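Local coordinates for protein nitrite oxidoreductase subunit A (Kuenenia stuttgartiensis, PDB 7B04) that belongs to the molybdopterin oxidoreductase family and holds a molybdenum atom, an iron/sulfur cluster and MD1 groups, at residues R130-W140 against A691-E702; I682-Y690 against A1041-S1049. All blocks are in the same frame, centred on the assembly; numbering follows the deposited sequence.

Contact 1 of 2, residues R130-W140 against A691-E702; sequences RLRYPLIRKGW and ADFAFPANSWVE. With MD1 (phosphoric acid 4-(2-amino-4-oxo-3,4,5,6,-tetrahydro-pteridin-6-yl)-2-hydroxy-3,4-dimercapto-but-3-en-yl ester guanylate ester), chain C.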
loop_
_atom_site.group_PDB
_atom_site.type_symbol
_atom_site.label_atom_id
_atom_site.label_comp_id
_atom_site.label_asym_id
_atom_site.label_seq_id
_atom_site.Cartn_x
_atom_site.Cartn_y
_atom_site.Cartn_z
ATOM N N ARG B 130 4.239 10.134 16.595
ATOM C CA ARG B 130 4.540 11.492 16.172
ATOM C C ARG B 130 5.657 12.132 16.988
ATOM O O ARG B 130 5.748 11.948 18.205
ATOM C CB ARG B 130 3.276 12.340 16.293
ATOM C CG ARG B 130 3.369 13.668 15.618
ATOM C CD ARG B 130 3.139 13.514 14.141
ATOM N NE ARG B 130 3.693 14.646 13.415
ATOM C CZ ARG B 130 2.970 15.676 12.999
ATOM N NH1 ARG B 130 3.550 16.671 12.346
ATOM N NH2 ARG B 130 1.666 15.709 13.240
ATOM N N LEU B 131 6.516 12.886 16.301
ATOM C CA LEU B 131 7.464 13.751 16.988
ATOM C C LEU B 131 6.727 14.965 17.539
ATOM O O LEU B 131 5.895 15.567 16.855
ATOM C CB LEU B 131 8.572 14.205 16.039
ATOM C CG LEU B 131 9.787 13.296 15.855
ATOM C CD1 LEU B 131 10.759 13.915 14.864
ATOM C CD2 LEU B 131 10.467 13.039 17.189
ATOM N N ARG B 132 7.029 15.327 18.784
ATOM C CA ARG B 132 6.296 16.387 19.456
ATOM C C ARG B 132 7.132 17.605 19.814
ATOM O O ARG B 132 6.564 18.691 19.977
ATOM C CB ARG B 132 5.642 15.856 20.740
ATOM C CG ARG B 132 4.703 14.686 20.530
ATOM C CD ARG B 132 3.997 14.323 21.824
ATOM N NE ARG B 132 4.942 14.073 22.909
ATOM C CZ ARG B 132 5.573 12.918 23.099
ATOM N NH1 ARG B 132 5.360 11.902 22.274
ATOM N NH2 ARG B 132 6.415 12.776 24.113
ATOM N N TYR B 133 8.449 17.468 19.920
ATOM C CA TYR B 133 9.309 18.550 20.372
ATOM C C TYR B 133 10.747 18.183 20.044
ATOM O O TYR B 133 11.061 16.999 19.865
ATOM C CB TYR B 133 9.141 18.790 21.882
ATOM C CG TYR B 133 9.072 17.515 22.699
ATOM C CD1 TYR B 133 7.850 16.968 23.070
ATOM C CD2 TYR B 133 10.228 16.855 23.091
ATOM C CE1 TYR B 133 7.782 15.804 23.814
ATOM C CE2 TYR B 133 10.169 15.693 23.838
ATOM C CZ TYR B 133 8.945 15.170 24.195
ATOM O OH TYR B 133 8.884 14.011 24.935
ATOM N N PRO B 134 11.641 19.169 19.941
ATOM C CA PRO B 134 13.038 18.863 19.610
ATOM C C PRO B 134 13.667 17.932 20.636
ATOM O O PRO B 134 13.393 18.019 21.835
ATOM C CB PRO B 134 13.711 20.240 19.609
ATOM C CG PRO B 134 12.606 21.194 19.315
ATOM C CD PRO B 134 11.392 20.622 19.986
ATOM N N LEU B 135 14.519 17.035 20.149
ATOM C CA LEU B 135 15.163 16.031 20.981
ATOM C C LEU B 135 16.676 16.131 20.861
ATOM O O LEU B 135 17.211 16.360 19.771
ATOM C CB LEU B 135 14.715 14.619 20.593
ATOM C CG LEU B 135 13.251 14.258 20.833
ATOM C CD1 LEU B 135 12.937 12.896 20.233
ATOM C CD2 LEU B 135 12.952 14.274 22.318
ATOM N N ILE B 136 17.358 15.959 21.990
ATOM C CA ILE B 136 18.808 15.846 22.037
ATOM C C ILE B 136 19.151 14.658 22.925
ATOM O O ILE B 136 18.512 14.440 23.961
ATOM C CB ILE B 136 19.474 17.143 22.551
ATOM C CG1 ILE B 136 20.998 17.010 22.540
ATOM C CG2 ILE B 136 18.966 17.507 23.940
ATOM C CD1 ILE B 136 21.727 18.306 22.829
ATOM N N ARG B 137 20.145 13.878 22.513
ATOM C CA ARG B 137 20.520 12.688 23.262
ATOM C C ARG B 137 21.329 13.077 24.492
ATOM O O ARG B 137 22.172 13.978 24.441
ATOM C CB ARG B 137 21.315 11.725 22.383
ATOM C CG ARG B 137 21.539 10.364 23.019
ATOM C CD ARG B 137 22.244 9.431 22.058
ATOM N NE ARG B 137 23.520 9.991 21.633
ATOM C CZ ARG B 137 24.641 9.924 22.344
ATOM N NH1 ARG B 137 24.657 9.313 23.521
ATOM N NH2 ARG B 137 25.748 10.470 21.871
ATOM N N LYS B 138 21.063 12.386 25.603
ATOM C CA LYS B 138 21.688 12.744 26.872
ATOM C C LYS B 138 23.206 12.624 26.801
ATOM O O LYS B 138 23.931 13.516 27.254
ATOM C CB LYS B 138 21.133 11.869 27.997
ATOM C CG LYS B 138 21.661 12.236 29.376
ATOM C CD LYS B 138 21.129 11.300 30.450
ATOM C CE LYS B 138 21.547 11.765 31.836
ATOM N NZ LYS B 138 23.025 11.716 32.019
ATOM N N GLY B 139 23.708 11.532 26.226
ATOM C CA GLY B 139 25.149 11.353 26.162
ATOM C C GLY B 139 25.860 12.238 25.161
ATOM O O GLY B 139 27.094 12.215 25.115
ATOM N N TRP B 140 25.130 13.045 24.396
ATOM C CA TRP B 140 25.760 14.034 23.532
ATOM C C TRP B 140 25.715 15.419 24.150
ATOM O O TRP B 140 26.695 16.167 24.067
ATOM C CB TRP B 140 25.088 14.069 22.156
ATOM C CG TRP B 140 25.909 14.788 21.125
ATOM C CD1 TRP B 140 26.776 14.230 20.231
ATOM C CD2 TRP B 140 25.954 16.203 20.897
ATOM N NE1 TRP B 140 27.350 15.207 19.453
ATOM C CE2 TRP B 140 26.863 16.428 19.843
ATOM C CE3 TRP B 140 25.311 17.302 21.476
ATOM C CZ2 TRP B 140 27.145 17.704 19.358
ATOM C CZ3 TRP B 140 25.595 18.567 20.997
ATOM C CH2 TRP B 140 26.501 18.758 19.947
ATOM N N ALA B 691 20.249 8.468 16.813
ATOM C CA ALA B 691 20.782 9.768 16.424
ATOM C C ALA B 691 21.092 10.597 17.667
ATOM O O ALA B 691 20.817 10.193 18.799
ATOM C CB ALA B 691 19.803 10.513 15.513
ATOM N N ASP B 692 21.671 11.776 17.438
ATOM C CA ASP B 692 22.005 12.699 18.514
ATOM C C ASP B 692 21.053 13.880 18.604
ATOM O O ASP B 692 20.882 14.441 19.692
ATOM C CB ASP B 692 23.430 13.235 18.336
ATOM C CG ASP B 692 24.484 12.151 18.449
ATOM O OD1 ASP B 692 24.272 11.184 19.209
ATOM O OD2 ASP B 692 25.529 12.271 17.776
ATOM N N PHE B 693 20.428 14.265 17.494
ATOM C CA PHE B 693 19.452 15.343 17.474
ATOM C C PHE B 693 18.212 14.907 16.709
ATOM O O PHE B 693 18.274 14.044 15.829
ATOM C CB PHE B 693 20.020 16.610 16.826
ATOM C CG PHE B 693 20.972 17.367 17.699
ATOM C CD1 PHE B 693 20.508 18.312 18.597
ATOM C CD2 PHE B 693 22.336 17.142 17.616
ATOM C CE1 PHE B 693 21.384 19.017 19.397
ATOM C CE2 PHE B 693 23.217 17.842 18.414
ATOM C CZ PHE B 693 22.740 18.781 19.306
ATOM N N ALA B 694 17.084 15.522 17.053
ATOM C CA ALA B 694 15.826 15.302 16.356
ATOM C C ALA B 694 15.087 16.626 16.276
ATOM O O ALA B 694 14.945 17.320 17.287
ATOM C CB ALA B 694 14.966 14.250 17.064
ATOM N N PHE B 695 14.624 16.972 15.082
ATOM C CA PHE B 695 13.926 18.238 14.861
ATOM C C PHE B 695 12.541 17.965 14.301
ATOM O O PHE B 695 12.420 17.486 13.158
ATOM C CB PHE B 695 14.722 19.136 13.916
ATOM C CG PHE B 695 16.070 19.522 14.448
ATOM C CD1 PHE B 695 16.193 20.528 15.390
ATOM C CD2 PHE B 695 17.211 18.869 14.017
ATOM C CE1 PHE B 695 17.433 20.883 15.887
ATOM C CE2 PHE B 695 18.450 19.217 14.510
ATOM C CZ PHE B 695 18.563 20.226 15.445
ATOM N N PRO B 696 11.477 18.240 15.055
ATOM C CA PRO B 696 10.119 17.983 14.557
ATOM C C PRO B 696 9.746 18.993 13.483
ATOM O O PRO B 696 9.740 20.203 13.721
ATOM C CB PRO B 696 9.247 18.131 15.808
ATOM C CG PRO B 696 10.022 19.040 16.692
ATOM C CD PRO B 696 11.473 18.753 16.435
ATOM N N ALA B 697 9.447 18.486 12.295
ATOM C CA ALA B 697 9.037 19.301 11.166
ATOM C C ALA B 697 7.530 19.228 10.971
ATOM O O ALA B 697 6.848 18.343 11.495
ATOM C CB ALA B 697 9.745 18.847 9.893
ATOM N N ASN B 698 7.014 20.180 10.204
ATOM C CA ASN B 698 5.603 20.192 9.859
ATOM C C ASN B 698 5.332 19.190 8.745
ATOM O O ASN B 698 6.083 19.120 7.767
ATOM C CB ASN B 698 5.177 21.591 9.420
ATOM C CG ASN B 698 4.958 22.527 10.590
ATOM O OD1 ASN B 698 4.462 22.120 11.639
ATOM N ND2 ASN B 698 5.310 23.795 10.407
ATOM N N SER B 699 4.269 18.405 8.897
ATOM C CA SER B 699 3.871 17.488 7.841
ATOM C C SER B 699 3.245 18.276 6.691
ATOM O O SER B 699 3.114 19.502 6.741
ATOM C CB SER B 699 2.905 16.438 8.388
ATOM O OG SER B 699 1.694 17.032 8.817
ATOM N N TRP B 700 2.846 17.562 5.636
ATOM C CA TRP B 700 2.330 18.242 4.452
ATOM C C TRP B 700 1.035 18.989 4.734
ATOM O O TRP B 700 0.694 19.915 3.990
ATOM C CB TRP B 700 2.114 17.253 3.305
ATOM C CG TRP B 700 3.268 16.342 3.065
ATOM C CD1 TRP B 700 4.550 16.699 2.764
ATOM C CD2 TRP B 700 3.242 14.915 3.092
ATOM N NE1 TRP B 700 5.327 15.576 2.610
ATOM C CE2 TRP B 700 4.545 14.468 2.805
ATOM C CE3 TRP B 700 2.242 13.969 3.333
ATOM C CZ2 TRP B 700 4.875 13.118 2.755
ATOM C CZ3 TRP B 700 2.570 12.632 3.283
ATOM C CH2 TRP B 700 3.874 12.218 2.998
ATOM N N VAL B 701 0.308 18.617 5.792
ATOM C CA VAL B 701 -0.935 19.307 6.127
ATOM C C VAL B 701 -0.743 20.407 7.156
ATOM O O VAL B 701 -1.697 21.151 7.435
ATOM C CB VAL B 701 -2.003 18.334 6.669
ATOM C CG1 VAL B 701 -2.373 17.320 5.615
ATOM C CG2 VAL B 701 -1.505 17.648 7.931
ATOM N N GLU B 702 0.447 20.539 7.735
ATOM C CA GLU B 702 0.716 21.603 8.693
ATOM C C GLU B 702 1.801 22.546 8.191
ATOM O O GLU B 702 2.565 23.104 8.978
ATOM C CB GLU B 702 1.118 21.034 10.051
ATOM C CG GLU B 702 0.544 19.672 10.370
ATOM C CD GLU B 702 1.323 18.971 11.463
ATOM O OE1 GLU B 702 2.252 18.205 11.134
ATOM O OE2 GLU B 702 1.020 19.199 12.651
HETATM P PB MD1 C . 13.745 6.986 2.340
HETATM O O3B MD1 C . 12.223 6.473 2.690
HETATM O O1B MD1 C . 14.572 6.893 3.599
HETATM O O2B MD1 C . 13.688 8.426 1.889
HETATM O O3A MD1 C . 14.461 6.094 1.147
HETATM C C10 MD1 C . 13.714 5.333 0.241
HETATM C C11 MD1 C . 14.474 4.009 -0.064
HETATM O O11 MD1 C . 13.889 2.841 0.872
HETATM C C12 MD1 C . 14.417 3.708 -1.362
HETATM S S12 MD1 C . 13.390 4.734 -2.454
HETATM C C13 MD1 C . 15.169 2.541 -2.066
HETATM S S13 MD1 C . 14.843 2.432 -3.851
HETATM C C14 MD1 C . 16.061 1.535 -1.507
HETATM N N15 MD1 C . 15.229 0.168 -1.557
HETATM C C16 MD1 C . 15.723 -0.891 -0.767
HETATM C C15 MD1 C . 15.172 -2.257 -0.972
HETATM O O14 MD1 C . 14.342 -2.436 -1.798
HETATM N N17 MD1 C . 15.663 -3.391 -0.146
HETATM C C17 MD1 C . 16.740 -3.154 0.934
HETATM N N16 MD1 C . 17.221 -4.263 1.736
HETATM N N18 MD1 C . 17.310 -1.774 1.151
HETATM C C20 MD1 C . 16.853 -0.661 0.361
HETATM N N8 MD1 C . 17.410 0.603 0.609
HETATM C C7 MD1 C . 16.800 1.822 -0.227
HETATM P PA MD1 C . 11.206 7.279 3.711
HETATM O O1A MD1 C . 9.768 7.004 3.346
HETATM O O2A MD1 C . 11.477 6.785 5.101
HETATM O "O5'" MD1 C . 11.465 8.904 3.756
HETATM C "C5'" MD1 C . 10.490 9.661 4.419
HETATM C "C4'" MD1 C . 10.939 9.982 5.887
HETATM O "O4'" MD1 C . 10.783 11.506 6.156
HETATM C "C1'" MD1 C . 9.483 11.643 7.005
HETATM N N9 MD1 C . 8.586 12.693 6.449
HETATM C C4 MD1 C . 8.979 13.955 6.493
HETATM N N3 MD1 C . 10.223 14.576 7.019
HETATM C C2 MD1 C . 10.395 16.020 6.934
HETATM N N2 MD1 C . 11.607 16.617 7.447
HETATM N N1 MD1 C . 9.378 16.854 6.347
HETATM C C6 MD1 C . 8.185 16.249 5.844
HETATM O O6 MD1 C . 7.345 16.929 5.361
HETATM C C5 MD1 C . 8.006 14.727 5.935
HETATM N N7 MD1 C . 7.023 13.918 5.556
HETATM C C8 MD1 C . 7.371 12.651 5.871
HETATM C "C2'" MD1 C . 8.925 10.498 6.977
HETATM O "O2'" MD1 C . 8.262 10.230 8.248
HETATM C "C3'" MD1 C . 10.158 9.420 6.730
HETATM O "O3'" MD1 C . 10.847 9.183 7.993
#
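The Trp140 indole takes the edge of the Phe693 ring on one face, a T-shaped pair with centroids 4.8 Å apart and planes at 70°. Phe693 CE2 lies over the six-membered ring and CZ near its rim at CZ3, while Asp692 CB covers the five-membered ring, 4.3 Å from its centroid, as a CH-pi contact. Trp140 NE1 bonds to Glu675 O. Ile136 runs alongside Phe693: with CG1 anti to the backbone N (chi1 -178°), its CD1 lies 3.5 Å from Phe693 CE1. Arg137 grips Asp692 OD1 through NE (2.8 Å), nearly along the C-O axis, and through NH2 (3.1 Å) from above the carboxylate plane. Asp167 takes Arg137 NH1, and Arg164 also pairs with Asp692, so the buried charges are shared. Leu135 and Ala694 form an antiparallel hydrogen-bonded pair. Leu135 N is 2.9 Å from Ala694 O. Leu135 CB packs 3.6 Å from Ala694 CB on the other side of the sheet from Ile136 and Phe693. Pro134 and Pro696 cross at about a right angle. Ser699 N and OG hold Glu702 OE1 from opposite faces of its carboxylate; the Arg130 salt bridge to that oxygen is modelled too short to be trusted. Strand 693-696 thus joins antiparallel 135-137 to the parallel strands beyond it, and the loop after its carboxyl end brings Ala697 and Trp700 to the guanine of MD1, consistent with the nucleotide-binding alpha/beta domains of molybdopterin oxidoreductases.

Contact 2 of 2, residues I682-Y690 against A1041-S1049; sequences IEITGSIEY and ALSPSGYQS. With MD1 (phosphoric acid 4-(2-amino-4-oxo-3,4,5,6,-tetrahydro-pteridin-6-yl)-2-hydroxy-3,4-dimercapto-but-3-en-yl ester guanylate ester), chain C.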
loop_
_atom_site.group_PDB
_atom_site.type_symbol
_atom_site.label_atom_id
_atom_site.label_comp_id
_atom_site.label_asym_id
_atom_site.label_seq_id
_atom_site.Cartn_x
_atom_site.Cartn_y
_atom_site.Cartn_z
ATOM N N ILE B 682 9.059 13.940 11.197
ATOM C CA ILE B 682 7.753 14.158 11.810
ATOM C C ILE B 682 7.373 13.030 12.754
ATOM O O ILE B 682 6.412 13.185 13.528
ATOM C CB ILE B 682 6.654 14.347 10.744
ATOM C CG1 ILE B 682 6.505 13.073 9.913
ATOM C CG2 ILE B 682 6.986 15.528 9.846
ATOM C CD1 ILE B 682 5.305 13.077 8.994
ATOM N N GLU B 683 8.092 11.911 12.724
ATOM C CA GLU B 683 7.840 10.768 13.586
ATOM C C GLU B 683 9.158 10.283 14.172
ATOM O O GLU B 683 10.234 10.546 13.628
ATOM C CB GLU B 683 7.182 9.613 12.811
ATOM C CG GLU B 683 5.663 9.630 12.758
ATOM C CD GLU B 683 5.116 8.649 11.733
ATOM O OE1 GLU B 683 5.803 8.404 10.717
ATOM O OE2 GLU B 683 4.006 8.118 11.945
ATOM N N ILE B 684 9.072 9.563 15.288
ATOM C CA ILE B 684 10.249 8.915 15.863
ATOM C C ILE B 684 10.466 7.609 15.097
ATOM O O ILE B 684 9.637 6.700 15.144
ATOM C CB ILE B 684 10.090 8.693 17.375
ATOM C CG1 ILE B 684 11.366 8.114 17.989
ATOM C CG2 ILE B 684 8.840 7.868 17.719
ATOM C CD1 ILE B 684 11.433 8.295 19.492
ATOM N N THR B 685 11.570 7.529 14.355
ATOM C CA THR B 685 11.713 6.529 13.300
ATOM C C THR B 685 12.744 5.439 13.564
ATOM O O THR B 685 12.921 4.564 12.708
ATOM C CB THR B 685 12.046 7.223 11.979
ATOM O OG1 THR B 685 13.102 8.170 12.186
ATOM C CG2 THR B 685 10.818 7.936 11.449
ATOM N N GLY B 686 13.404 5.437 14.716
ATOM C CA GLY B 686 14.520 4.529 14.903
ATOM C C GLY B 686 15.819 5.031 14.300
ATOM O O GLY B 686 16.896 4.662 14.776
ATOM N N SER B 687 15.748 5.851 13.248
ATOM C CA SER B 687 16.917 6.656 12.914
ATOM C C SER B 687 17.120 7.757 13.947
ATOM O O SER B 687 18.261 8.120 14.247
ATOM C CB SER B 687 16.793 7.243 11.509
ATOM O OG SER B 687 16.823 6.222 10.525
ATOM N N ILE B 688 16.030 8.286 14.511
ATOM C CA ILE B 688 16.154 9.220 15.625
ATOM C C ILE B 688 16.624 8.477 16.869
ATOM O O ILE B 688 17.419 8.996 17.666
ATOM C CB ILE B 688 14.815 9.945 15.890
ATOM C CG1 ILE B 688 14.658 11.228 15.070
ATOM C CG2 ILE B 688 14.651 10.276 17.370
ATOM C CD1 ILE B 688 14.632 11.014 13.590
ATOM N N GLU B 689 16.180 7.227 17.022
ATOM C CA GLU B 689 16.548 6.431 18.188
ATOM C C GLU B 689 18.045 6.178 18.250
ATOM O O GLU B 689 18.594 5.964 19.338
ATOM C CB GLU B 689 15.786 5.105 18.171
ATOM C CG GLU B 689 14.430 5.147 18.849
ATOM C CD GLU B 689 14.460 4.553 20.244
ATOM O OE1 GLU B 689 15.055 5.175 21.149
ATOM O OE2 GLU B 689 13.895 3.456 20.431
ATOM N N TYR B 690 18.721 6.195 17.105
ATOM C CA TYR B 690 20.168 6.041 17.043
ATOM C C TYR B 690 20.848 7.314 16.541
ATOM O O TYR B 690 21.909 7.253 15.916
ATOM C CB TYR B 690 20.542 4.850 16.162
ATOM C CG TYR B 690 20.320 3.501 16.814
ATOM C CD1 TYR B 690 21.244 2.981 17.713
ATOM C CD2 TYR B 690 19.192 2.742 16.525
ATOM C CE1 TYR B 690 21.048 1.748 18.308
ATOM C CE2 TYR B 690 18.988 1.508 17.116
ATOM C CZ TYR B 690 19.919 1.016 18.007
ATOM O OH TYR B 690 19.720 -0.211 18.598
ATOM N N ALA B 1041 6.586 -4.767 21.026
ATOM C CA ALA B 1041 7.932 -4.236 20.820
ATOM C C ALA B 1041 7.844 -2.717 20.655
ATOM O O ALA B 1041 8.038 -2.154 19.576
ATOM C CB ALA B 1041 8.592 -4.897 19.620
ATOM N N LEU B 1042 7.545 -2.051 21.766
ATOM C CA LEU B 1042 7.370 -0.604 21.795
ATOM C C LEU B 1042 8.397 0.004 22.738
ATOM O O LEU B 1042 8.398 -0.295 23.937
ATOM C CB LEU B 1042 5.955 -0.226 22.236
ATOM C CG LEU B 1042 5.690 1.278 22.304
ATOM C CD1 LEU B 1042 5.649 1.872 20.905
ATOM C CD2 LEU B 1042 4.406 1.572 23.059
ATOM N N SER B 1043 9.252 0.866 22.200
ATOM C CA SER B 1043 10.242 1.537 23.022
ATOM C C SER B 1043 9.554 2.512 23.977
ATOM O O SER B 1043 8.474 3.030 23.674
ATOM C CB SER B 1043 11.240 2.284 22.139
ATOM O OG SER B 1043 12.060 3.154 22.899
ATOM N N PRO B 1044 10.145 2.764 25.148
ATOM C CA PRO B 1044 9.583 3.787 26.043
ATOM C C PRO B 1044 9.519 5.165 25.410
ATOM O O PRO B 1044 8.762 6.019 25.887
ATOM C CB PRO B 1044 10.535 3.761 27.247
ATOM C CG PRO B 1044 11.133 2.393 27.220
ATOM C CD PRO B 1044 11.270 2.043 25.767
ATOM N N SER B 1045 10.291 5.405 24.349
ATOM C CA SER B 1045 10.245 6.661 23.612
ATOM C C SER B 1045 9.040 6.758 22.684
ATOM O O SER B 1045 8.796 7.831 22.124
ATOM C CB SER B 1045 11.527 6.835 22.799
ATOM O OG SER B 1045 11.614 5.852 21.784
ATOM N N GLY B 1046 8.288 5.675 22.514
ATOM C CA GLY B 1046 7.182 5.624 21.587
ATOM C C GLY B 1046 7.504 4.945 20.276
ATOM O O GLY B 1046 6.597 4.760 19.458
ATOM N N TYR B 1047 8.761 4.568 20.054
ATOM C CA TYR B 1047 9.163 3.950 18.801
ATOM C C TYR B 1047 8.766 2.480 18.788
ATOM O O TYR B 1047 8.941 1.756 19.774
ATOM C CB TYR B 1047 10.663 4.100 18.588
ATOM C CG TYR B 1047 11.222 3.233 17.469
ATOM C CD1 TYR B 1047 10.972 3.531 16.134
ATOM C CD2 TYR B 1047 12.029 2.141 17.751
ATOM C CE1 TYR B 1047 11.491 2.740 15.119
ATOM C CE2 TYR B 1047 12.548 1.356 16.740
ATOM C CZ TYR B 1047 12.280 1.658 15.428
ATOM O OH TYR B 1047 12.800 0.874 14.422
ATOM N N GLN B 1048 8.189 2.059 17.677
ATOM C CA GLN B 1048 7.670 0.716 17.498
ATOM C C GLN B 1048 8.442 -0.023 16.415
ATOM O O GLN B 1048 8.624 0.511 15.310
ATOM C CB GLN B 1048 6.206 0.823 17.109
ATOM C CG GLN B 1048 5.707 -0.308 16.322
ATOM C CD GLN B 1048 5.062 -1.378 17.123
ATOM O OE1 GLN B 1048 4.430 -2.282 16.585
ATOM N NE2 GLN B 1048 5.254 -1.312 18.429
ATOM N N SER B 1049 8.892 -1.239 16.723
ATOM C CA SER B 1049 9.530 -2.075 15.712
ATOM C C SER B 1049 8.496 -2.994 15.080
ATOM O O SER B 1049 7.540 -3.434 15.733
ATOM C CB SER B 1049 10.665 -2.918 16.305
ATOM O OG SER B 1049 10.852 -4.086 15.536
HETATM P PB MD1 C . 13.745 6.986 2.340
HETATM O O3B MD1 C . 12.223 6.473 2.690
HETATM O O1B MD1 C . 14.572 6.893 3.599
HETATM O O2B MD1 C . 13.688 8.426 1.889
HETATM O O3A MD1 C . 14.461 6.094 1.147
HETATM C C10 MD1 C . 13.714 5.333 0.241
HETATM C C11 MD1 C . 14.474 4.009 -0.064
HETATM O O11 MD1 C . 13.889 2.841 0.872
HETATM C C12 MD1 C . 14.417 3.708 -1.362
HETATM S S12 MD1 C . 13.390 4.734 -2.454
HETATM C C13 MD1 C . 15.169 2.541 -2.066
HETATM S S13 MD1 C . 14.843 2.432 -3.851
HETATM C C14 MD1 C . 16.061 1.535 -1.507
HETATM N N15 MD1 C . 15.229 0.168 -1.557
HETATM C C16 MD1 C . 15.723 -0.891 -0.767
HETATM C C15 MD1 C . 15.172 -2.257 -0.972
HETATM O O14 MD1 C . 14.342 -2.436 -1.798
HETATM N N17 MD1 C . 15.663 -3.391 -0.146
HETATM C C17 MD1 C . 16.740 -3.154 0.934
HETATM N N16 MD1 C . 17.221 -4.263 1.736
HETATM N N18 MD1 C . 17.310 -1.774 1.151
HETATM C C20 MD1 C . 16.853 -0.661 0.361
HETATM N N8 MD1 C . 17.410 0.603 0.609
HETATM C C7 MD1 C . 16.800 1.822 -0.227
HETATM P PA MD1 C . 11.206 7.279 3.711
HETATM O O1A MD1 C . 9.768 7.004 3.346
HETATM O O2A MD1 C . 11.477 6.785 5.101
HETATM O "O5'" MD1 C . 11.465 8.904 3.756
HETATM C "C5'" MD1 C . 10.490 9.661 4.419
HETATM C "C4'" MD1 C . 10.939 9.982 5.887
HETATM O "O4'" MD1 C . 10.783 11.506 6.156
HETATM C "C1'" MD1 C . 9.483 11.643 7.005
HETATM N N9 MD1 C . 8.586 12.693 6.449
HETATM C C4 MD1 C . 8.979 13.955 6.493
HETATM N N3 MD1 C . 10.223 14.576 7.019
HETATM C C2 MD1 C . 10.395 16.020 6.934
HETATM N N2 MD1 C . 11.607 16.617 7.447
HETATM N N1 MD1 C . 9.378 16.854 6.347
HETATM C C6 MD1 C . 8.185 16.249 5.844
HETATM O O6 MD1 C . 7.345 16.929 5.361
HETATM C C5 MD1 C . 8.006 14.727 5.935
HETATM N N7 MD1 C . 7.023 13.918 5.556
HETATM C C8 MD1 C . 7.371 12.651 5.871
HETATM C "C2'" MD1 C . 8.925 10.498 6.977
HETATM O "O2'" MD1 C . 8.262 10.230 8.248
HETATM C "C3'" MD1 C . 10.158 9.420 6.730
HETATM O "O3'" MD1 C . 10.847 9.183 7.993
#
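Ser1043 OG sits between two polar neighbours: it is hydrogen-bonded to Ser1045 OG at 3.0 Å and lies 3.1 Å from Glu689 OE2. Both serines belong to the type I turn Ser1043-Gly1046, which sets their hydroxyls next to the Glu689 carboxylate. A bend at chi2 (-101°) turns that carboxylate toward Ser1043, its plane steeply inclined to the phenol ring of Tyr1047. Glu689 CG packs 3.9 Å from Tyr1047 CB. Gly686 CA rests over one face of the ring, 3.8 Å from its centroid, a CH-pi contact made possible by the absence of a side chain. Ile684 O lies at the ring's edge, 3.6 Å from Tyr1047 CD1. Trp1023 meets the ring too, with its plane nearly parallel. Ile684 CG1 packs on Tyr1047 CB at 4.1 Å, and CD1 lies against Ser1045 CB and OG. From the same loop, Ile682 and Thr685 touch the ribose hydroxyls of MD1. Lys1028 makes a long, weak ion pair with Glu689, which would probably favour the charged form of this buried carboxylate; apart from the Ser1043-Glu689 pair, the contact rests on Tyr1047, with Gly686 over one face, and on the apolar branches of Ile684.

In the fold
From the N terminus, the chain first lays down 130-140, and contact 1 closes a loop of 550 residues when 691-702 returns to pair with it. Segment 682-690 comes immediately before 691-702, as the loop leading from strand 676-681 to strand 693-696; contact 2 then spans 350 residues to the late loop 1041-1049. The segments alternate, so the two closures cross. Their centres lie 11 Å apart, and they meet directly: Leu131 N is 2.8 Å from Ile682 O, a probable hydrogen bond. Together they tie an early strand of the mixed sheet to its central strands and to a loop following helix 1027-1033; 682-690 and 691-702 touch the nucleotide end of one MD1, while 1041-1049 packs on the former.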